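Local coordinates for protein SusD homolog (Bacteroides ovatus, PDB 4F53) that probably binds sugars such as mucin O-glycans, as a member of the SusD/RagB family of outer-membrane lipoproteins, at residues 471-476 and 512-517; 294-299 and 394-399; 254-259 and 324-329; 383-388 and 414-419; 192-197 and 229-234. All coordinates share one frame; numbering follows the deposited sequence.

Contact 1 of 5, residues 471-476 and 512-517; sequences DAEGAR and ATHVWW
Glu473 OE1 is held by the ring of His514 and by a water. His514 NE2 donates to it over 2.7 Å, and the bond is nearly straight, with an N-H...O angle of 167°. The oxygen accepts through its syn lone pair. Carboxylate and ring are almost coplanar, so the bond lies in the plane of both. The water links OE1 to Ala512 O, which it meets at 2.6 Å. Arg476 covers one face of the same ring. Its guanidinium lies flat on His514, with centres 4.4 Å apart and planes 22° apart. The arginine chain bends at chi2 and again at chi3, which folds the guanidinium over the imidazole. NH1 of Arg476 also donates to Glu473 O at 2.9 Å, in the guanidinium plane. Glu473 OE2 lies above that plane, a long contact between charges only. Asp518 serves both stacked groups: its carboxylate pairs with Arg476 NH2 and its carbonyl O bonds His514 ND1. Oxygen acceptors at both nitrogens would favour a doubly protonated ring, though the stacked guanidinium probably works against it. A second water joins Arg476 O to Val515 N. Nearer the backbone, Arg476 CB packs on Thr513 O at 3.4 Å. This is a histidine-carboxylate pair in which the histidine is buried under a stacked arginine, and it ties the C-terminal tail to the loop between helices 442-452 and 482-487.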
# COMPACT_ATOMS: atom_id res chain seq x y z
N ASP A 471 11.89 -12.95 -11.45
CA ASP A 471 10.66 -13.60 -10.97
C ASP A 471 10.54 -13.65 -9.45
O ASP A 471 9.45 -13.44 -8.96
CB ASP A 471 10.54 -15.01 -11.54
CG ASP A 471 10.21 -15.06 -13.03
OD1 ASP A 471 9.46 -14.18 -13.50
OD2 ASP A 471 10.71 -15.98 -13.72
N ALA A 472 11.62 -13.89 -8.73
CA ALA A 472 11.64 -13.94 -7.27
C ALA A 472 11.53 -12.54 -6.63
O ALA A 472 10.91 -12.39 -5.58
CB ALA A 472 12.92 -14.61 -6.79
N GLU A 473 12.12 -11.52 -7.26
CA GLU A 473 12.13 -10.13 -6.80
C GLU A 473 10.86 -9.35 -7.13
O GLU A 473 10.45 -8.51 -6.35
CB GLU A 473 13.31 -9.38 -7.44
CG GLU A 473 14.67 -9.80 -6.94
CD GLU A 473 15.27 -8.74 -6.05
OE1 GLU A 473 15.65 -7.66 -6.57
OE2 GLU A 473 15.32 -8.96 -4.82
N GLY A 474 10.33 -9.57 -8.33
CA GLY A 474 9.19 -8.81 -8.85
C GLY A 474 9.58 -7.38 -9.15
O GLY A 474 10.77 -7.06 -9.23
N ALA A 475 8.61 -6.50 -9.35
CA ALA A 475 8.88 -5.08 -9.62
C ALA A 475 9.37 -4.39 -8.33
O ALA A 475 8.76 -4.52 -7.28
CB ALA A 475 7.62 -4.41 -10.15
N ARG A 476 10.49 -3.70 -8.42
CA ARG A 476 11.13 -3.02 -7.29
C ARG A 476 10.82 -1.54 -7.32
O ARG A 476 10.99 -0.83 -6.33
CB ARG A 476 12.66 -3.26 -7.32
CG ARG A 476 13.07 -4.73 -7.45
CD ARG A 476 12.35 -5.61 -6.43
NE ARG A 476 12.80 -5.31 -5.07
CZ ARG A 476 12.56 -6.09 -4.03
NH1 ARG A 476 11.81 -7.18 -4.16
NH2 ARG A 476 13.07 -5.80 -2.84
N ALA A 512 13.69 -3.07 -12.13
CA ALA A 512 14.59 -3.97 -11.42
C ALA A 512 15.46 -3.26 -10.41
O ALA A 512 15.98 -3.92 -9.50
CB ALA A 512 15.44 -4.73 -12.42
N THR A 513 15.62 -1.92 -10.56
CA THR A 513 16.47 -1.14 -9.66
C THR A 513 15.83 -0.96 -8.31
O THR A 513 14.65 -0.63 -8.21
CB THR A 513 16.85 0.21 -10.28
OG1 THR A 513 17.64 -0.05 -11.41
CG2 THR A 513 17.68 1.12 -9.34
N HIS A 514 16.63 -1.14 -7.25
CA HIS A 514 16.21 -0.93 -5.87
C HIS A 514 16.33 0.53 -5.53
O HIS A 514 17.33 1.17 -5.86
CB HIS A 514 17.04 -1.77 -4.89
CG HIS A 514 16.74 -3.23 -4.93
ND1 HIS A 514 16.86 -4.02 -3.79
CD2 HIS A 514 16.35 -4.01 -5.97
CE1 HIS A 514 16.52 -5.25 -4.17
NE2 HIS A 514 16.21 -5.29 -5.47
N VAL A 515 15.30 1.07 -4.90
CA VAL A 515 15.27 2.44 -4.38
C VAL A 515 16.19 2.43 -3.12
O VAL A 515 16.60 1.36 -2.63
CB VAL A 515 13.82 2.98 -4.12
CG1 VAL A 515 13.00 2.97 -5.41
CG2 VAL A 515 13.09 2.20 -3.02
N TRP A 516 16.55 3.63 -2.65
CA TRP A 516 17.45 3.85 -1.52
C TRP A 516 17.11 2.99 -0.25
O TRP A 516 18.02 2.35 0.27
CB TRP A 516 17.48 5.34 -1.20
CG TRP A 516 18.11 5.72 0.11
CD1 TRP A 516 19.45 5.80 0.39
CD2 TRP A 516 17.42 6.11 1.30
NE1 TRP A 516 19.63 6.20 1.70
CE2 TRP A 516 18.41 6.42 2.27
CE3 TRP A 516 16.06 6.25 1.63
CZ2 TRP A 516 18.07 6.83 3.56
CZ3 TRP A 516 15.73 6.70 2.91
CH2 TRP A 516 16.73 6.97 3.86
N TRP A 517 15.84 2.95 0.23
CA TRP A 517 15.51 2.19 1.46
C TRP A 517 15.49 0.68 1.24
O TRP A 517 15.55 -0.08 2.21
CB TRP A 517 14.16 2.65 2.11
CG TRP A 517 12.95 2.72 1.21
CD1 TRP A 517 12.30 3.86 0.81
CD2 TRP A 517 12.19 1.62 0.67
NE1 TRP A 517 11.23 3.53 -0.00
CE2 TRP A 517 11.14 2.17 -0.10
CE3 TRP A 517 12.29 0.21 0.76
CZ2 TRP A 517 10.24 1.36 -0.83
CZ3 TRP A 517 11.42 -0.59 0.03
CH2 TRP A 517 10.40 -0.01 -0.75
O HOH W 1 15.55 -6.49 -9.22
O HOH W 2 13.17 -0.76 -4.59

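Contact 2 of 5, residues 294-299 and 394-399; sequences NAYTGE and DPLKGQ
Pro395, the second residue of a type I turn from Asp394 to Lys397, sets its carbonyl at the ring edge of Tyr296, with O 3.6 Å from CE1. A water joins this O to Tyr296 OH. An Asx turn overlaps the beta turn: Asp394 OD1 accepts from Leu396 N. Leu396 CD2 comes no nearer the Tyr296 ring than 4.5 Å, at CE1. A type II turn from Leu396 brings in Gln399. Its chain bends at chi2 and presents the amide to Thr297 twice: OE1 accepts from Thr297 N at 3.0 Å, and NE2 donates to Thr297 OG1 at 2.9 Å. With an alanine at Gln399, Thr297 would probably lose both the acceptor for its N and the donor to its OG1, and Tyr296 CD1 the amide packed beside it. Phe288 touches Pro395 and Leu396, and its ring meets that of Tyr296. This is a surface contact of two loops through successive beta turns, the second ending in a glutamine whose amide bonds backbone and hydroxyl of one threonine.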
# COMPACT_ATOMS: atom_id res chain seq x y z
N ASN A 294 -23.71 -23.32 -14.92
CA ASN A 294 -23.79 -24.60 -14.21
C ASN A 294 -23.02 -25.73 -14.90
O ASN A 294 -23.20 -26.90 -14.54
CB ASN A 294 -25.22 -25.02 -13.91
CG ASN A 294 -25.70 -24.41 -12.62
OD1 ASN A 294 -26.33 -23.34 -12.62
ND2 ASN A 294 -25.34 -25.03 -11.51
N ALA A 295 -22.09 -25.40 -15.83
CA ALA A 295 -21.25 -26.41 -16.47
C ALA A 295 -20.08 -26.81 -15.54
O ALA A 295 -19.50 -27.89 -15.72
CB ALA A 295 -20.73 -25.90 -17.81
N TYR A 296 -19.75 -25.96 -14.54
CA TYR A 296 -18.69 -26.18 -13.55
C TYR A 296 -19.00 -27.41 -12.67
O TYR A 296 -20.09 -27.49 -12.08
CB TYR A 296 -18.52 -24.92 -12.69
CG TYR A 296 -17.48 -25.04 -11.59
CD1 TYR A 296 -16.12 -25.12 -11.89
CD2 TYR A 296 -17.86 -25.01 -10.25
CE1 TYR A 296 -15.17 -25.24 -10.88
CE2 TYR A 296 -16.91 -25.05 -9.23
CZ TYR A 296 -15.56 -25.19 -9.55
OH TYR A 296 -14.63 -25.27 -8.55
N THR A 297 -18.05 -28.36 -12.59
CA THR A 297 -18.23 -29.64 -11.87
C THR A 297 -17.61 -29.64 -10.47
O THR A 297 -17.86 -30.58 -9.70
CB THR A 297 -17.66 -30.82 -12.69
OG1 THR A 297 -16.24 -30.74 -12.72
CG2 THR A 297 -18.23 -30.88 -14.09
N GLY A 298 -16.81 -28.64 -10.16
CA GLY A 298 -16.16 -28.54 -8.86
C GLY A 298 -17.07 -27.99 -7.77
O GLY A 298 -18.30 -27.96 -7.92
N GLU A 299 -16.46 -27.54 -6.69
CA GLU A 299 -17.12 -26.95 -5.53
C GLU A 299 -16.80 -25.46 -5.44
O GLU A 299 -15.80 -25.01 -6.01
CB GLU A 299 -16.66 -27.66 -4.23
CG GLU A 299 -16.92 -29.16 -4.21
CD GLU A 299 -15.72 -30.10 -4.10
OE1 GLU A 299 -14.62 -29.65 -3.71
OE2 GLU A 299 -15.90 -31.30 -4.41
N ASP A 394 -5.36 -24.52 -9.13
CA ASP A 394 -6.28 -23.75 -9.98
C ASP A 394 -7.67 -24.50 -10.05
O ASP A 394 -7.74 -25.62 -10.56
CB ASP A 394 -5.69 -23.51 -11.40
CG ASP A 394 -6.51 -22.61 -12.33
OD1 ASP A 394 -7.72 -22.38 -12.06
OD2 ASP A 394 -5.95 -22.16 -13.35
N PRO A 395 -8.77 -23.90 -9.52
CA PRO A 395 -10.08 -24.61 -9.53
C PRO A 395 -10.66 -24.83 -10.93
O PRO A 395 -11.61 -25.63 -11.09
CB PRO A 395 -10.98 -23.71 -8.70
CG PRO A 395 -10.35 -22.36 -8.77
CD PRO A 395 -8.88 -22.58 -8.85
N LEU A 396 -10.10 -24.15 -11.94
CA LEU A 396 -10.58 -24.27 -13.31
C LEU A 396 -9.80 -25.32 -14.13
O LEU A 396 -10.21 -25.65 -15.24
CB LEU A 396 -10.55 -22.90 -14.01
CG LEU A 396 -11.58 -21.86 -13.48
CD1 LEU A 396 -11.49 -20.59 -14.25
CD2 LEU A 396 -13.01 -22.40 -13.55
N LYS A 397 -8.73 -25.90 -13.55
CA LYS A 397 -7.91 -26.95 -14.18
C LYS A 397 -8.79 -28.16 -14.56
O LYS A 397 -9.53 -28.68 -13.73
CB LYS A 397 -6.75 -27.37 -13.26
CG LYS A 397 -5.85 -28.42 -13.90
CD LYS A 397 -5.07 -29.19 -12.86
CE LYS A 397 -4.27 -30.30 -13.48
NZ LYS A 397 -3.39 -30.94 -12.47
N GLY A 398 -8.73 -28.54 -15.84
CA GLY A 398 -9.51 -29.64 -16.39
C GLY A 398 -10.99 -29.37 -16.66
O GLY A 398 -11.69 -30.26 -17.14
N GLN A 399 -11.50 -28.15 -16.33
CA GLN A 399 -12.91 -27.80 -16.55
C GLN A 399 -13.19 -27.58 -18.05
O GLN A 399 -12.27 -27.40 -18.84
CB GLN A 399 -13.33 -26.56 -15.73
CG GLN A 399 -13.41 -26.78 -14.22
CD GLN A 399 -14.53 -27.73 -13.81
OE1 GLN A 399 -15.69 -27.59 -14.21
NE2 GLN A 399 -14.22 -28.67 -12.94
O HOH W 3 -16.45 -28.63 -16.61
O HOH W 4 -12.41 -27.36 -8.97

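Contact 3 of 5, residues 254-259 and 324-329; sequences FMVLWS and MKVTTS
No ring takes part where Met255 meets Met324; the flat groups, Phe254 and Trp258, stand aside on the first segment. Trp258 CZ3 lies at the edge of the Phe254 ring, in its plane, while Trp251 meets that ring edge-to-face. The contact itself is apolar, and no hydrogen bond crosses it. Both methionines are selenomethionines. Met255 is bent at chi2 (-89°), which turns its chain so that CG, SE and CE all lie around CB of Met324. The nearest approach is Met255 CG to Met324 CB, at 3.7 Å. SE of Met255 follows at 3.8 Å from the same CB. The two side chains cross at about a right angle. Met324 is extended beyond CG, and this carries its far end away from residues 254-259, towards Trp251 earlier in the same helix. One residue further along, Val256 CG2 touches Val326 twice, at 3.9 Å from both its O and its CG1. The two valines run past one another, oppositely directed, at the more exposed side. Val326 CG1 also brushes Met255 CB, at 4.5 Å. The methionines thus sit deeper and the valines nearer solvent. The C-terminal part of helix 250-257 rests on the loop before strand 332-335. Strand 261-263 lies beneath both methionines through Ile263, and Phe254 packs against helix 44-58.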
# COMPACT_ATOMS: atom_id res chain seq x y z
N PHE A 254 -14.25 -1.79 -9.60
CA PHE A 254 -13.19 -2.72 -10.05
C PHE A 254 -13.57 -4.16 -9.85
O PHE A 254 -13.39 -4.96 -10.76
CB PHE A 254 -11.84 -2.47 -9.36
CG PHE A 254 -11.42 -1.03 -9.23
CD1 PHE A 254 -11.77 -0.09 -10.19
CD2 PHE A 254 -10.64 -0.61 -8.14
CE1 PHE A 254 -11.43 1.26 -10.04
CE2 PHE A 254 -10.26 0.72 -8.01
CZ PHE A 254 -10.66 1.65 -8.96
N MSE A 255 -14.13 -4.46 -8.67
CA MSE A 255 -14.47 -5.83 -8.33
C MSE A 255 -15.89 -6.23 -8.75
O MSE A 255 -16.06 -7.18 -9.53
CB MSE A 255 -14.29 -6.02 -6.80
CG MSE A 255 -12.83 -5.81 -6.32
SE MSE A 255 -11.86 -7.51 -6.42
CE MSE A 255 -10.20 -7.05 -5.56
N VAL A 256 -16.90 -5.56 -8.21
CA VAL A 256 -18.29 -5.98 -8.38
C VAL A 256 -18.89 -5.57 -9.73
O VAL A 256 -19.31 -6.46 -10.48
CB VAL A 256 -19.18 -5.53 -7.18
CG1 VAL A 256 -20.59 -6.09 -7.33
CG2 VAL A 256 -18.58 -5.97 -5.85
N LEU A 257 -18.94 -4.28 -10.04
CA LEU A 257 -19.57 -3.81 -11.27
C LEU A 257 -18.82 -4.22 -12.56
O LEU A 257 -19.45 -4.79 -13.45
CB LEU A 257 -19.77 -2.29 -11.25
CG LEU A 257 -20.82 -1.73 -12.22
CD1 LEU A 257 -22.21 -2.15 -11.81
CD2 LEU A 257 -20.76 -0.22 -12.26
N TRP A 258 -17.53 -3.89 -12.68
CA TRP A 258 -16.80 -4.16 -13.92
C TRP A 258 -16.16 -5.53 -13.98
O TRP A 258 -15.91 -6.01 -15.08
CB TRP A 258 -15.71 -3.11 -14.16
CG TRP A 258 -16.18 -1.69 -14.09
CD1 TRP A 258 -17.43 -1.21 -14.36
CD2 TRP A 258 -15.36 -0.54 -13.86
NE1 TRP A 258 -17.46 0.16 -14.22
CE2 TRP A 258 -16.19 0.60 -13.94
CE3 TRP A 258 -14.00 -0.36 -13.56
CZ2 TRP A 258 -15.71 1.90 -13.74
CZ3 TRP A 258 -13.53 0.92 -13.35
CH2 TRP A 258 -14.37 2.03 -13.45
N SER A 259 -15.87 -6.15 -12.82
CA SER A 259 -15.21 -7.45 -12.72
C SER A 259 -13.83 -7.43 -13.43
O SER A 259 -13.39 -8.44 -13.99
CB SER A 259 -16.10 -8.58 -13.25
OG SER A 259 -17.23 -8.75 -12.41
N MSE A 324 -14.04 -9.31 -3.88
CA MSE A 324 -14.07 -8.47 -2.67
C MSE A 324 -15.51 -8.20 -2.26
O MSE A 324 -16.37 -8.04 -3.13
CB MSE A 324 -13.34 -7.15 -2.95
CG MSE A 324 -13.14 -6.23 -1.75
SE MSE A 324 -12.02 -4.72 -2.32
CE MSE A 324 -12.15 -3.62 -0.71
N LYS A 325 -15.76 -8.19 -0.95
CA LYS A 325 -17.05 -7.83 -0.36
C LYS A 325 -16.99 -6.33 -0.22
O LYS A 325 -16.16 -5.83 0.53
CB LYS A 325 -17.25 -8.55 1.00
CG LYS A 325 -18.69 -8.83 1.35
CD LYS A 325 -18.84 -9.72 2.58
CE LYS A 325 -18.52 -11.17 2.27
NZ LYS A 325 -19.26 -12.12 3.16
N VAL A 326 -17.74 -5.59 -1.05
CA VAL A 326 -17.61 -4.12 -1.04
C VAL A 326 -18.85 -3.47 -1.61
O VAL A 326 -19.41 -3.98 -2.58
CB VAL A 326 -16.31 -3.66 -1.80
CG1 VAL A 326 -16.28 -4.13 -3.26
CG2 VAL A 326 -16.05 -2.15 -1.68
N THR A 327 -19.28 -2.35 -1.00
CA THR A 327 -20.39 -1.53 -1.51
C THR A 327 -19.86 -0.11 -1.85
O THR A 327 -18.76 0.26 -1.43
CB THR A 327 -21.60 -1.46 -0.57
OG1 THR A 327 -21.33 -0.59 0.51
CG2 THR A 327 -22.06 -2.81 -0.09
N THR A 328 -20.66 0.66 -2.59
CA THR A 328 -20.30 2.01 -2.99
C THR A 328 -20.11 2.95 -1.78
O THR A 328 -19.36 3.91 -1.85
CB THR A 328 -21.35 2.59 -3.94
OG1 THR A 328 -22.61 2.62 -3.28
CG2 THR A 328 -21.45 1.85 -5.26
N SER A 329 -20.77 2.66 -0.66
CA SER A 329 -20.69 3.56 0.48
C SER A 329 -19.58 3.18 1.48
O SER A 329 -19.36 3.93 2.43
CB SER A 329 -22.04 3.64 1.18
OG SER A 329 -22.38 2.37 1.70

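Contact 4 of 5, residues 383-388 and 414-419; sequences LASTGK and VTVAWS
Thr415 OG1 donates to Gly387 O over 2.8 Å, the shortest polar bond between the two segments. The hydroxyl stands anti to its own backbone N (chi1 -170°), which directs it at the facing chain; it meets the carbonyl from 31° out of its plane. Ala417 N makes the second direct bond, to Ser385 O at 2.9 Å, with the donor almost in line with the C=O. The segments run antiparallel here, Ala384 facing Ala417 and Thr386 facing Thr415. Next to these bonds Ala417 CA makes a CA-H...O contact with Leu383 O at 3.2 Å. A water bridges that same carbonyl to Trp418 N. Looser van der Waals contacts surround these bonds. Val416 spreads its methyls, CG1 to Leu383 CA and CG2 to Ser385 OG, both at 4.0 Å. Thr386 CG2 meets Ala417 CB. Lys388 curls back so that NZ bonds Thr386 O and rests on Thr415 CG2 at 3.7 Å. A valine in place of Thr415 would probably leave Gly387 O without its hydroxyl donor and weaken the link between the two segments there. Gln429 of helix 423-438 grips the second segment through the carbonyls of Thr415 and Ala417. The contact is an antiparallel pairing of irregular chain, held by one backbone bond and one hydroxyl-to-carbonyl bond, closing the base of the long loop between helices 379-383 and 423-438.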
# COMPACT_ATOMS: atom_id res chain seq x y z
N LEU A 383 -4.95 -17.15 17.20
CA LEU A 383 -3.61 -16.87 17.74
C LEU A 383 -2.81 -18.15 18.01
O LEU A 383 -1.58 -18.12 17.94
CB LEU A 383 -3.72 -16.04 19.03
CG LEU A 383 -4.15 -14.55 18.85
CD1 LEU A 383 -4.38 -13.89 20.22
CD2 LEU A 383 -3.14 -13.77 18.05
N ALA A 384 -3.47 -19.27 18.27
CA ALA A 384 -2.86 -20.58 18.54
C ALA A 384 -2.74 -21.46 17.28
O ALA A 384 -2.18 -22.55 17.35
CB ALA A 384 -3.69 -21.31 19.60
N SER A 385 -3.26 -21.00 16.15
CA SER A 385 -3.29 -21.71 14.87
C SER A 385 -1.87 -22.04 14.37
O SER A 385 -0.98 -21.17 14.41
CB SER A 385 -4.07 -20.89 13.82
OG SER A 385 -3.88 -21.34 12.48
N THR A 386 -1.68 -23.29 13.89
CA THR A 386 -0.40 -23.76 13.33
C THR A 386 -0.58 -24.30 11.87
O THR A 386 0.25 -25.05 11.37
CB THR A 386 0.27 -24.81 14.24
OG1 THR A 386 -0.64 -25.89 14.44
CG2 THR A 386 0.72 -24.22 15.58
N GLY A 387 -1.63 -23.83 11.20
CA GLY A 387 -1.96 -24.17 9.83
C GLY A 387 -0.88 -23.76 8.84
O GLY A 387 -0.32 -22.67 8.93
N LYS A 388 -0.53 -24.67 7.95
CA LYS A 388 0.54 -24.43 6.99
C LYS A 388 -0.01 -24.15 5.62
O LYS A 388 -1.00 -24.77 5.21
CB LYS A 388 1.50 -25.63 6.95
CG LYS A 388 2.30 -25.85 8.25
CD LYS A 388 3.24 -24.71 8.66
CE LYS A 388 3.99 -25.03 9.94
NZ LYS A 388 3.09 -25.17 11.11
N VAL A 414 5.58 -20.26 7.34
CA VAL A 414 5.04 -19.27 8.27
C VAL A 414 3.60 -19.66 8.68
O VAL A 414 2.78 -20.04 7.84
CB VAL A 414 5.13 -17.79 7.73
CG1 VAL A 414 4.14 -17.52 6.59
CG2 VAL A 414 4.95 -16.77 8.85
N THR A 415 3.34 -19.58 9.97
CA THR A 415 2.03 -19.82 10.52
C THR A 415 1.73 -18.70 11.54
O THR A 415 2.51 -17.74 11.64
CB THR A 415 1.84 -21.26 11.02
OG1 THR A 415 0.44 -21.41 11.31
CG2 THR A 415 2.74 -21.62 12.22
N VAL A 416 0.57 -18.79 12.22
CA VAL A 416 0.09 -17.75 13.12
C VAL A 416 0.77 -17.80 14.50
O VAL A 416 1.33 -16.78 14.92
CB VAL A 416 -1.45 -17.76 13.26
CG1 VAL A 416 -1.94 -16.57 14.08
CG2 VAL A 416 -2.12 -17.79 11.88
N ALA A 417 0.66 -18.95 15.22
CA ALA A 417 1.17 -19.11 16.60
C ALA A 417 2.60 -18.56 16.71
O ALA A 417 3.50 -19.02 15.99
CB ALA A 417 1.09 -20.56 17.04
N TRP A 418 2.76 -17.49 17.51
CA TRP A 418 4.04 -16.81 17.75
C TRP A 418 5.09 -17.81 18.25
O TRP A 418 4.90 -18.42 19.30
CB TRP A 418 3.85 -15.69 18.77
CG TRP A 418 5.13 -14.98 19.08
CD1 TRP A 418 5.99 -15.23 20.11
CD2 TRP A 418 5.75 -13.96 18.28
NE1 TRP A 418 7.07 -14.39 20.05
CE2 TRP A 418 6.97 -13.62 18.92
CE3 TRP A 418 5.41 -13.31 17.07
CZ2 TRP A 418 7.80 -12.61 18.43
CZ3 TRP A 418 6.26 -12.34 16.57
CH2 TRP A 418 7.43 -11.98 17.25
N SER A 419 6.19 -17.98 17.52
CA SER A 419 7.19 -18.95 17.96
C SER A 419 8.38 -18.29 18.68
O SER A 419 9.06 -18.95 19.47
CB SER A 419 7.70 -19.77 16.78
OG SER A 419 8.16 -18.91 15.76
O HOH W 5 0.40 -16.07 18.55

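Contact 5 of 5, residues 192-197 and 229-234; sequences AWYKFA and VAAGVM
Tyr194 lays its ring edge against Ala231, where helix 190-207 packs against the C-terminal end of helix 221-231 in this TPR-like, mostly helical fold. Its CG lies anti to the backbone N (chi1 180°), which swings the ring out from helix 190-207 towards the end of helix 221-231. Ala231 O sits in the ring plane, 3.3 Å from CE2. The hydroxyl OH is 3.4 Å from Ala231 CB and equally far from Ala231 O, a weak and unsettled hydrogen bond at most. Gly232 then leaves the helix with a phi of 131°. A side chain there would be pressed against the carbonyl of Ala231 and would come close to the tyrosine ring. The turn brings Gly232 O over the first helix, where Lys195 CA makes a nearly straight CA-H...O contact with it at 3.4 Å. The Lys195 chain runs on extended beside Val233, with CD 3.7 Å from Val233 O, and its amine forms a salt bridge with Asp239. Val233 itself turns away, to helix 337-349. Ser199, a turn further along helix 190-207, bonds both Lys195 O and Met234 N. Met234, a selenomethionine, lies alongside Phe196, both pointing the same way. Trp193 CZ3 covers one face of that phenyl ring, and Phe335 meets it edge-to-face. Met234 comes in obliquely and ends with its CE methyl 3.6 Å from CD2 of Phe196.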
# COMPACT_ATOMS: atom_id res chain seq x y z
N ALA A 192 -6.71 13.11 16.99
CA ALA A 192 -6.70 11.92 16.13
C ALA A 192 -5.61 12.07 15.03
O ALA A 192 -4.96 11.10 14.69
CB ALA A 192 -8.07 11.71 15.52
N TRP A 193 -5.39 13.31 14.53
CA TRP A 193 -4.38 13.66 13.53
C TRP A 193 -2.98 13.62 14.13
O TRP A 193 -2.04 13.29 13.42
CB TRP A 193 -4.67 15.05 12.91
CG TRP A 193 -5.72 14.97 11.85
CD1 TRP A 193 -6.96 15.53 11.87
CD2 TRP A 193 -5.64 14.23 10.61
NE1 TRP A 193 -7.66 15.21 10.73
CE2 TRP A 193 -6.89 14.37 9.96
CE3 TRP A 193 -4.67 13.38 10.03
CZ2 TRP A 193 -7.17 13.75 8.74
CZ3 TRP A 193 -4.95 12.76 8.83
CH2 TRP A 193 -6.18 12.96 8.18
N TYR A 194 -2.87 13.94 15.43
CA TYR A 194 -1.63 13.88 16.22
C TYR A 194 -1.15 12.43 16.26
O TYR A 194 0.03 12.19 16.01
CB TYR A 194 -1.87 14.42 17.65
CG TYR A 194 -0.64 14.38 18.54
CD1 TYR A 194 0.35 15.35 18.43
CD2 TYR A 194 -0.46 13.36 19.48
CE1 TYR A 194 1.48 15.32 19.24
CE2 TYR A 194 0.68 13.31 20.28
CZ TYR A 194 1.65 14.30 20.17
OH TYR A 194 2.77 14.28 20.96
N LYS A 195 -2.08 11.48 16.54
CA LYS A 195 -1.78 10.04 16.57
C LYS A 195 -1.40 9.53 15.20
O LYS A 195 -0.49 8.72 15.09
CB LYS A 195 -2.98 9.22 17.11
CG LYS A 195 -3.29 9.52 18.57
CD LYS A 195 -4.28 8.51 19.08
CE LYS A 195 -4.99 9.00 20.31
NZ LYS A 195 -5.92 7.97 20.83
N PHE A 196 -2.09 10.02 14.14
CA PHE A 196 -1.83 9.64 12.74
C PHE A 196 -0.40 10.07 12.36
O PHE A 196 0.33 9.25 11.80
CB PHE A 196 -2.88 10.31 11.81
CG PHE A 196 -2.72 10.06 10.32
CD1 PHE A 196 -1.80 10.80 9.58
CD2 PHE A 196 -3.49 9.11 9.67
CE1 PHE A 196 -1.63 10.55 8.20
CE2 PHE A 196 -3.35 8.89 8.29
CZ PHE A 196 -2.44 9.62 7.56
N ALA A 197 -0.03 11.35 12.66
CA ALA A 197 1.28 11.93 12.34
C ALA A 197 2.42 11.15 13.04
O ALA A 197 3.41 10.83 12.37
CB ALA A 197 1.33 13.39 12.71
N VAL A 229 6.45 6.65 19.32
CA VAL A 229 5.72 5.79 20.25
C VAL A 229 5.57 6.50 21.59
O VAL A 229 4.48 6.45 22.16
CB VAL A 229 6.39 4.39 20.37
CG1 VAL A 229 5.84 3.61 21.56
CG2 VAL A 229 6.21 3.60 19.08
N ALA A 230 6.63 7.22 22.05
CA ALA A 230 6.59 7.96 23.31
C ALA A 230 5.63 9.14 23.23
O ALA A 230 4.97 9.46 24.22
CB ALA A 230 7.99 8.44 23.72
N ALA A 231 5.51 9.78 22.06
CA ALA A 231 4.62 10.93 21.88
C ALA A 231 3.14 10.50 21.77
O ALA A 231 2.28 11.21 22.30
CB ALA A 231 5.02 11.73 20.64
N GLY A 232 2.86 9.36 21.12
CA GLY A 232 1.48 8.89 20.98
C GLY A 232 1.07 8.50 19.58
O GLY A 232 0.77 9.37 18.75
N VAL A 233 1.02 7.18 19.32
CA VAL A 233 0.60 6.62 18.03
C VAL A 233 -0.85 6.10 18.16
O VAL A 233 -1.44 6.21 19.24
CB VAL A 233 1.60 5.51 17.52
CG1 VAL A 233 2.95 6.10 17.14
CG2 VAL A 233 1.75 4.37 18.54
N MSE A 234 -1.42 5.54 17.08
CA MSE A 234 -2.73 4.89 17.10
C MSE A 234 -2.65 3.64 17.98
O MSE A 234 -1.73 2.84 17.79
CB MSE A 234 -3.14 4.46 15.68
CG MSE A 234 -3.40 5.59 14.74
SE MSE A 234 -3.61 4.77 12.97
CE MSE A 234 -3.73 6.37 11.96

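Contact 1 is the buried one of the five and strongly polar, with a guanidinium stacked on a histidine that is bonded to a carboxylate. Contacts 3 and 5 are partly buried and use helix ends, of 250-257 and of 221-231 against 190-207. Contact 3 is apolar packing without a hydrogen bond, while contact 5 adds C-H to carbonyl contacts; both use selenomethionines. Contacts 2 and 4 lie at the surface, join loops and depend on hydrogen bonds, through a side-chain amide in contact 2 and largely backbone carbonyls in contact 4. Both use the chain between helices 379-383 and 423-438, and their segments alternate. Contacts 2 and 5 are farthest apart, about 49 Å between centres.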